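Local coordinates for kelch domain-containing protein (Colletotrichum graminicola M1.001, PDB 5C86) that probably oxidises alcohols to aldehydes as a copper-dependent oxidase of the galactose oxidase and glyoxal oxidase family, with a kelch beta-propeller as its core, at residues A[143-147]-A[158-164]; A[178-184]-A[425-430]; A[88-92]-A[137-141]. All coordinates share one frame; numbering follows the deposited sequence.

Contact 1. Residues A[143-147]-A[158-164]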
loop_
_atom_site.group_PDB
_atom_site.type_symbol
_atom_site.label_atom_id
_atom_site.label_comp_id
_atom_site.label_asym_id
_atom_site.label_seq_id
_atom_site.Cartn_x
_atom_site.Cartn_y
_atom_site.Cartn_z
ATOM N N THR A 143 -15.538 -9.838 18.873
ATOM C CA THR A 143 -15.739 -8.551 18.207
ATOM C C THR A 143 -14.349 -8.031 17.872
ATOM O O THR A 143 -13.482 -7.914 18.757
ATOM C CB THR A 143 -16.432 -7.535 19.115
ATOM O OG1 THR A 143 -17.687 -8.094 19.541
ATOM C CG2 THR A 143 -16.795 -6.232 18.427
ATOM N N ARG A 144 -14.128 -7.720 16.586
ATOM C CA ARG A 144 -12.770 -7.381 16.154
ATOM C C ARG A 144 -12.413 -5.901 16.370
ATOM O O ARG A 144 -12.092 -5.139 15.458
ATOM C CB ARG A 144 -12.599 -7.796 14.695
ATOM C CG ARG A 144 -12.994 -9.255 14.401
ATOM C CD ARG A 144 -12.095 -10.396 14.966
ATOM N NE ARG A 144 -12.269 -11.618 14.121
ATOM C CZ ARG A 144 -13.352 -12.372 14.099
ATOM N NH1 ARG A 144 -14.300 -12.166 15.004
ATOM N NH2 ARG A 144 -13.466 -13.370 13.231
ATOM N N ASN A 145 -12.398 -5.478 17.614
ATOM C CA ASN A 145 -12.095 -4.160 18.016
ATOM C C ASN A 145 -10.620 -3.772 17.862
ATOM O O ASN A 145 -9.801 -4.588 17.461
ATOM C CB ASN A 145 -12.584 -3.896 19.453
ATOM C CG ASN A 145 -14.073 -3.999 19.578
ATOM O OD1 ASN A 145 -14.820 -3.477 18.764
ATOM N ND2 ASN A 145 -14.540 -4.576 20.684
ATOM N N GLY A 146 -10.376 -2.479 18.079
ATOM C CA GLY A 146 -9.026 -1.928 17.852
ATOM C C GLY A 146 -8.016 -2.294 18.877
ATOM O O GLY A 146 -8.352 -2.419 20.080
ATOM N N GLU A 147 -6.763 -2.532 18.444
ATOM C CA GLU A 147 -5.675 -2.756 19.336
ATOM C C GLU A 147 -4.424 -2.154 18.741
ATOM O O GLU A 147 -4.337 -1.947 17.508
ATOM C CB GLU A 147 -5.493 -4.194 19.696
ATOM C CG GLU A 147 -5.149 -5.214 18.585
ATOM C CD GLU A 147 -5.009 -6.592 19.168
ATOM O OE1 GLU A 147 -5.805 -7.477 18.799
ATOM O OE2 GLU A 147 -4.064 -6.815 19.955
ATOM N N LYS A 158 -5.457 -3.614 23.842
ATOM C CA LYS A 158 -6.756 -3.248 23.394
ATOM C C LYS A 158 -7.074 -1.848 23.703
ATOM O O LYS A 158 -6.701 -1.319 24.757
ATOM C CB LYS A 158 -7.849 -4.175 23.999
ATOM C CG LYS A 158 -7.611 -5.597 23.572
ATOM C CD LYS A 158 -8.694 -6.577 23.947
ATOM C CE LYS A 158 -8.652 -6.775 25.472
ATOM N NZ LYS A 158 -9.301 -8.090 25.667
ATOM N N LEU A 159 -7.772 -1.166 22.790
ATOM C CA LEU A 159 -8.103 0.189 22.987
ATOM C C LEU A 159 -9.630 0.262 23.141
ATOM O O LEU A 159 -10.400 0.198 22.165
ATOM C CB LEU A 159 -7.661 1.014 21.793
ATOM C CG LEU A 159 -6.136 1.100 21.665
ATOM C CD1 LEU A 159 -5.726 1.591 20.243
ATOM C CD2 LEU A 159 -5.520 1.982 22.768
ATOM N N ALA A 160 -10.108 0.341 24.399
ATOM C CA ALA A 160 -11.558 0.424 24.650
ATOM C C ALA A 160 -12.243 1.530 23.876
ATOM O O ALA A 160 -13.447 1.413 23.477
ATOM C CB ALA A 160 -11.811 0.612 26.162
ATOM N N GLY A 161 -11.530 2.627 23.623
ATOM C CA GLY A 161 -12.107 3.733 22.916
ATOM C C GLY A 161 -12.064 3.618 21.401
ATOM O O GLY A 161 -12.500 4.566 20.724
ATOM N N CYS A 162 -11.580 2.469 20.924
ATOM C CA CYS A 162 -11.531 2.172 19.439
ATOM C C CYS A 162 -12.294 0.915 19.037
ATOM O O CYS A 162 -11.719 -0.056 18.594
ATOM C CB CYS A 162 -10.081 2.031 18.988
ATOM S SG CYS A 162 -9.012 3.436 19.340
ATOM N N PRO A 163 -13.629 0.940 19.208
ATOM C CA PRO A 163 -14.491 -0.092 18.814
ATOM C C PRO A 163 -14.590 -0.155 17.310
ATOM O O PRO A 163 -14.521 0.882 16.628
ATOM C CB PRO A 163 -15.857 0.391 19.376
ATOM C CG PRO A 163 -15.793 1.847 19.365
ATOM C CD PRO A 163 -14.368 2.070 19.814
ATOM N N VAL A 164 -14.789 -1.351 16.795
ATOM C CA VAL A 164 -14.997 -1.514 15.381
ATOM C C VAL A 164 -16.376 -1.087 14.904
ATOM O O VAL A 164 -16.565 -0.801 13.713
ATOM C CB VAL A 164 -14.627 -2.949 14.926
ATOM C CG1 VAL A 164 -15.656 -3.968 15.362
ATOM C CG2 VAL A 164 -14.418 -3.009 13.433
HETATM O O HOH W 1 -10.523 -2.676 21.545
#

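Contact 2. Residues A[178-184]-A[425-430]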
loop_
_atom_site.group_PDB
_atom_site.type_symbol
_atom_site.label_atom_id
_atom_site.label_comp_id
_atom_site.label_asym_id
_atom_site.label_seq_id
_atom_site.Cartn_x
_atom_site.Cartn_y
_atom_site.Cartn_z
ATOM N N HIS A 178 -10.835 -4.905 5.820
ATOM C CA HIS A 178 -10.163 -4.078 4.818
ATOM C C HIS A 178 -10.468 -2.587 5.011
ATOM O O HIS A 178 -10.654 -1.862 4.025
ATOM C CB HIS A 178 -10.490 -4.504 3.394
ATOM C CG HIS A 178 -10.349 -5.961 3.139
ATOM N ND1 HIS A 178 -9.293 -6.727 3.543
ATOM C CD2 HIS A 178 -11.201 -6.783 2.509
ATOM C CE1 HIS A 178 -9.450 -7.950 3.084
ATOM N NE2 HIS A 178 -10.631 -8.034 2.509
ATOM N N ALA A 179 -10.488 -2.119 6.241
ATOM C CA ALA A 179 -10.671 -0.686 6.459
ATOM C C ALA A 179 -9.605 0.161 5.735
ATOM O O ALA A 179 -8.405 -0.256 5.617
ATOM C CB ALA A 179 -10.651 -0.365 7.929
ATOM N N TRP A 180 -10.035 1.323 5.249
ATOM C CA TRP A 180 -9.142 2.265 4.552
ATOM C C TRP A 180 -8.449 3.136 5.652
ATOM O O TRP A 180 -8.815 4.260 5.851
ATOM C CB TRP A 180 -9.912 3.110 3.582
ATOM C CG TRP A 180 -10.700 2.436 2.539
ATOM C CD1 TRP A 180 -10.849 1.097 2.314
ATOM C CD2 TRP A 180 -11.568 3.075 1.643
ATOM N NE1 TRP A 180 -11.684 0.863 1.264
ATOM C CE2 TRP A 180 -12.185 2.079 0.835
ATOM C CE3 TRP A 180 -11.875 4.415 1.390
ATOM C CZ2 TRP A 180 -13.064 2.408 -0.213
ATOM C CZ3 TRP A 180 -12.740 4.720 0.365
ATOM C CH2 TRP A 180 -13.341 3.758 -0.408
ATOM N N LEU A 181 -7.471 2.600 6.323
ATOM C CA LEU A 181 -6.805 3.283 7.444
ATOM C C LEU A 181 -5.662 4.193 6.977
ATOM O O LEU A 181 -4.787 3.803 6.165
ATOM C CB LEU A 181 -6.231 2.303 8.376
ATOM C CG LEU A 181 -7.161 1.248 9.023
ATOM C CD1 LEU A 181 -6.405 0.394 10.009
ATOM C CD2 LEU A 181 -8.335 1.931 9.683
ATOM N N TRP A 182 -5.736 5.435 7.428
ATOM C CA TRP A 182 -4.699 6.435 7.126
ATOM C C TRP A 182 -4.213 7.066 8.419
ATOM O O TRP A 182 -4.971 7.836 8.990
ATOM C CB TRP A 182 -5.207 7.466 6.100
ATOM C CG TRP A 182 -5.374 6.840 4.795
ATOM C CD1 TRP A 182 -6.520 6.418 4.203
ATOM C CD2 TRP A 182 -4.301 6.382 3.969
ATOM N NE1 TRP A 182 -6.233 5.747 3.036
ATOM C CE2 TRP A 182 -4.883 5.717 2.856
ATOM C CE3 TRP A 182 -2.933 6.439 4.084
ATOM C CZ2 TRP A 182 -4.111 5.088 1.907
ATOM C CZ3 TRP A 182 -2.166 5.847 3.154
ATOM C CH2 TRP A 182 -2.764 5.153 2.068
ATOM N N SER A 183 -2.976 6.795 8.775
ATOM C CA SER A 183 -2.400 7.433 9.949
ATOM C C SER A 183 -2.187 8.903 9.762
ATOM O O SER A 183 -1.855 9.399 8.648
ATOM C CB SER A 183 -1.094 6.807 10.284
ATOM O OG SER A 183 -1.271 5.453 10.625
ATOM N N TRP A 184 -2.433 9.655 10.843
ATOM C CA TRP A 184 -2.371 11.104 10.781
ATOM C C TRP A 184 -1.761 11.701 12.090
ATOM O O TRP A 184 -1.101 11.005 12.815
ATOM C CB TRP A 184 -3.744 11.663 10.376
ATOM C CG TRP A 184 -3.834 13.076 9.897
ATOM C CD1 TRP A 184 -4.681 14.128 10.387
ATOM C CD2 TRP A 184 -3.086 13.676 8.818
ATOM N NE1 TRP A 184 -4.501 15.261 9.648
ATOM C CE2 TRP A 184 -3.542 15.030 8.699
ATOM C CE3 TRP A 184 -2.142 13.187 7.906
ATOM C CZ2 TRP A 184 -3.081 15.848 7.710
ATOM C CZ3 TRP A 184 -1.674 14.057 6.883
ATOM C CH2 TRP A 184 -2.128 15.363 6.838
ATOM N N VAL A 425 -5.429 -3.691 0.271
ATOM C CA VAL A 425 -5.120 -2.861 1.423
ATOM C C VAL A 425 -3.630 -2.512 1.365
ATOM O O VAL A 425 -2.776 -3.404 1.304
ATOM C CB VAL A 425 -5.464 -3.507 2.761
ATOM C CG1 VAL A 425 -5.003 -2.625 3.907
ATOM C CG2 VAL A 425 -6.942 -3.870 2.792
ATOM N N ASN A 426 -3.282 -1.227 1.431
ATOM C CA ASN A 426 -1.920 -0.759 1.487
ATOM C C ASN A 426 -1.932 0.533 2.287
ATOM O O ASN A 426 -2.065 1.644 1.706
ATOM C CB ASN A 426 -1.276 -0.580 0.126
ATOM C CG ASN A 426 0.157 -0.160 0.211
ATOM O OD1 ASN A 426 0.649 0.198 1.312
ATOM N ND2 ASN A 426 0.869 -0.224 -0.914
ATOM N N THR A 427 -1.797 0.430 3.617
ATOM C CA THR A 427 -1.767 1.608 4.415
ATOM C C THR A 427 -0.434 2.286 4.494
ATOM O O THR A 427 -0.330 3.422 5.075
ATOM C CB THR A 427 -2.187 1.311 5.867
ATOM O OG1 THR A 427 -1.166 0.527 6.472
ATOM C CG2 THR A 427 -3.544 0.576 5.859
ATOM N N ASP A 428 0.605 1.571 4.039
ATOM C CA ASP A 428 1.966 2.032 4.155
ATOM C C ASP A 428 2.359 3.072 3.108
ATOM O O ASP A 428 3.331 3.800 3.309
ATOM C CB ASP A 428 2.930 0.869 4.051
ATOM C CG ASP A 428 3.030 0.034 5.315
ATOM O OD1 ASP A 428 3.397 0.512 6.432
ATOM O OD2 ASP A 428 2.662 -1.165 5.183
ATOM N N GLN A 429 1.695 3.060 1.939
ATOM C CA GLN A 429 2.104 3.964 0.898
ATOM C C GLN A 429 1.527 5.387 1.136
ATOM O O GLN A 429 0.373 5.538 1.288
ATOM C CB GLN A 429 1.749 3.482 -0.519
ATOM C CG GLN A 429 0.341 3.454 -0.827
ATOM C CD GLN A 429 0.030 3.167 -2.359
ATOM O OE1 GLN A 429 0.790 3.451 -3.327
ATOM N NE2 GLN A 429 -1.096 2.629 -2.534
ATOM N N ARG A 430 2.397 6.347 1.034
ATOM C CA ARG A 430 2.027 7.740 0.941
ATOM C C ARG A 430 3.113 8.489 0.271
ATOM O O ARG A 430 4.289 8.119 0.316
ATOM C CB ARG A 430 1.763 8.309 2.352
ATOM C CG ARG A 430 2.928 8.264 3.306
ATOM C CD ARG A 430 2.652 8.976 4.623
ATOM N NE ARG A 430 1.534 8.318 5.310
ATOM C CZ ARG A 430 0.683 8.901 6.182
ATOM N NH1 ARG A 430 0.888 10.178 6.625
ATOM N NH2 ARG A 430 -0.305 8.172 6.658
HETATM O O HOH W 2 -1.256 5.296 6.944
#

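Contact 3. Residues A[88-92]-A[137-141]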
loop_
_atom_site.group_PDB
_atom_site.type_symbol
_atom_site.label_atom_id
_atom_site.label_comp_id
_atom_site.label_asym_id
_atom_site.label_seq_id
_atom_site.Cartn_x
_atom_site.Cartn_y
_atom_site.Cartn_z
ATOM N N GLY A 88 -1.921 -11.976 11.976
ATOM C CA GLY A 88 -3.167 -12.765 11.766
ATOM C C GLY A 88 -3.229 -13.441 10.448
ATOM O O GLY A 88 -2.232 -13.832 9.838
ATOM N N GLY A 89 -4.471 -13.564 9.964
ATOM C CA GLY A 89 -4.732 -14.315 8.787
ATOM C C GLY A 89 -5.049 -15.774 9.145
ATOM O O GLY A 89 -5.757 -15.995 10.112
ATOM N N SER A 90 -4.550 -16.688 8.357
ATOM C CA SER A 90 -4.889 -18.103 8.630
ATOM C C SER A 90 -4.413 -18.490 10.033
ATOM O O SER A 90 -5.145 -19.203 10.806
ATOM C CB SER A 90 -4.358 -18.982 7.542
ATOM O OG SER A 90 -5.083 -18.882 6.337
ATOM N N SER A 91 -3.210 -18.079 10.413
ATOM C CA SER A 91 -2.812 -18.212 11.816
ATOM C C SER A 91 -3.261 -16.974 12.577
ATOM O O SER A 91 -2.534 -15.968 12.765
ATOM C CB SER A 91 -1.317 -18.566 12.008
ATOM O OG SER A 91 -0.848 -19.543 11.116
ATOM N N ALA A 92 -4.496 -16.982 13.020
ATOM C CA ALA A 92 -5.193 -15.793 13.346
ATOM C C ALA A 92 -4.721 -14.941 14.516
ATOM O O ALA A 92 -4.998 -13.759 14.603
ATOM C CB ALA A 92 -6.695 -16.099 13.464
ATOM N N SER A 137 -12.603 -10.184 9.944
ATOM C CA SER A 137 -13.381 -11.385 10.325
ATOM C C SER A 137 -13.280 -12.563 9.409
ATOM O O SER A 137 -14.126 -13.510 9.444
ATOM C CB SER A 137 -14.812 -10.939 10.661
ATOM O OG SER A 137 -15.488 -10.345 9.573
ATOM N N PHE A 138 -12.234 -12.616 8.603
ATOM C CA PHE A 138 -11.922 -13.817 7.832
ATOM C C PHE A 138 -11.642 -14.974 8.771
ATOM O O PHE A 138 -12.013 -16.127 8.454
ATOM C CB PHE A 138 -10.773 -13.581 6.910
ATOM C CG PHE A 138 -10.177 -14.808 6.315
ATOM C CD1 PHE A 138 -10.766 -15.442 5.242
ATOM C CD2 PHE A 138 -9.031 -15.319 6.834
ATOM C CE1 PHE A 138 -10.158 -16.595 4.688
ATOM C CE2 PHE A 138 -8.472 -16.472 6.340
ATOM C CZ PHE A 138 -9.055 -17.116 5.271
ATOM N N SER A 139 -10.904 -14.696 9.824
ATOM C CA SER A 139 -10.479 -15.711 10.802
ATOM C C SER A 139 -10.526 -15.013 12.131
ATOM O O SER A 139 -10.871 -13.819 12.212
ATOM C CB SER A 139 -9.098 -16.191 10.435
ATOM O OG SER A 139 -8.249 -15.033 10.489
ATOM N N GLY A 140 -10.330 -15.779 13.212
ATOM C CA GLY A 140 -10.304 -15.179 14.510
ATOM C C GLY A 140 -11.564 -15.364 15.318
ATOM O O GLY A 140 -12.365 -16.187 14.977
ATOM N N ALA A 141 -11.742 -14.572 16.333
ATOM C CA ALA A 141 -12.816 -14.780 17.282
ATOM C C ALA A 141 -13.040 -13.529 18.090
ATOM O O ALA A 141 -12.096 -12.823 18.409
ATOM C CB ALA A 141 -12.400 -15.945 18.196
#

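Contact 1. Residues A[143-147]-A[158-164]
Glu147 and Lys158 face each other as an antiparallel, non-hydrogen-bonded pair, CA to CA 4.2 Å, and next to this pair Gly146 bonds on both sides, its O accepting from Leu159 N at 3.0 Å and its N donating to Cys162 O at 2.8 Å. A type I beta turn from Leu159 to Cys162 brings these two partners round to one residue. With no CB on Gly146, Cys162 O can come in close on the side where one would stand. A water lies beside the turn and donates to Gly146 O and, weakly, to Leu159 O, though perhaps not to both at once.

Asn145 uses its amide much as a strand uses a backbone carbonyl. With CG beside the backbone N (chi1 -63°), OD1 reaches Val164 N at 2.9 Å; the bond is nearly straight at 171°, and the donor lies in the amide plane on a lone pair. This is the outer edge of a four-stranded kelch blade of the beta-propeller: strand 147-150 is third, strand 155-158 outermost, and the bonds of Gly146 and Asn145 hold the entry to one against the exit from the other.

Val164 points into the contact and sets CB against Arg144 O at 3.4 Å. Its CG1 branch, placed between backbone N and carbonyl carbon, rests on Asn145 OD1 and meets Thr143 CG2 at 4.0 Å, while Val164 also touches Ile134 of strand 131-134. In the bridged pair, Glu147 lays CB over Lys158 CA, 4.0 Å away, but its carboxylate runs on to a salt bridge with Arg118 and to the backbone N atoms of Gln115 and Ile116. The Lys158 chain leads its ammonium end away from residues 143-147.

Contact 2. Residues A[178-184]-A[425-430]
Arg430 reaches across to the backbone of Ser183, NH2 donating to O at 2.8 Å. The bond is nearly straight (169°), the acceptor lying almost in the guanidinium plane. A bend at chi3 (62°) brings the group round to this carbonyl. A water completes the link: it accepts from Ser183 N and from Arg430 NH2 and donates to Thr427 O at 2.8 Å.

Trp182 offers an edge. The Trp182 and Arg430 side chains slide past each other in opposite directions, ring and guanidinium planes 47° apart, and Gln429 O lies in the indole plane 3.2 Å from Trp182 CZ3; Asn426 O and Thr427 O approach obliquely. Trp182 NE1 is held by Ser226. Asn426 OD1, in an Asx motif, accepts from Gln429 N and shapes the loop that presents these carbonyls. Thr427 OG1 stands between the backbone N and the carbonyl carbon and bonds Ser123 O, while CG2, beside the backbone N, meets Leu181 O at 3.5 Å. Val425 CG2 packs at about a right angle on His178, 3.7 Å from CB; His178 in turn lies beside Tyr120 and His423, copper-binding residues whose site is empty here.

As in galactose oxidase, a C-terminal domain loop thus enters the propeller beside the metal site. Gln429 O has no polar partner in the model, so the weakly positive indole edge probably offsets part of the partial negative charge on this buried oxygen.

Contact 3. Residues A[88-92]-A[137-141]
Ser139 and Gly89 join two equivalent loops of adjacent propeller blades, each running from the second to the third strand; Gly88 and Gly89 form a glycine doublet like that which ends the second strand of kelch repeats.

The polar part is a single bond. Ser139 OG donates to Gly89 O at 2.7 Å, approaching from 43° above the carbonyl plane rather than along a lone pair. The hydroxyl stands between its own backbone N and carbonyl carbon (chi1 60°), which turns it towards the neighbouring blade. Gly89 and Ala92 also make backbone hydrogen bonds with Arg118.

Van der Waals contacts flank this bond. Ala92 CB points at the other loop and rests 3.7 Å from Gly140 N, beside the serine hydroxyl. Phe138 turns its edge to the glycine loop, with Gly89 C 4.5 Å from CE2, and its ring is stacked with that of Tyr120, a copper-binding residue, so the loop pair borders the metal site. The same edge meets Ser90: OG, itself bonded to Thr40 O, lies near the ring plane, 4.2 Å from Phe138 CE2.

Along the chain, contact 3 closes before contact 1 opens, and contact 2 follows. Contacts 1 and 3, with centres about 16 Å apart, share the long connection between strands 131-134 and 147-150: one segment joins the preceding blade, the other the edge of its own. Arg144 NH2 lies 2.8 Å from Ser139 O, a probable hydrogen bond between them. Contact 2 is deeper, its centre about 17 Å from that of contact 1 and 20 Å from that of contact 3, touching neither; it links the next blade to the C-terminal domain. Contacts 2 and 3 both approach Tyr120, so a blade-to-blade and a domain-to-domain join both border the copper site, empty in this apo structure.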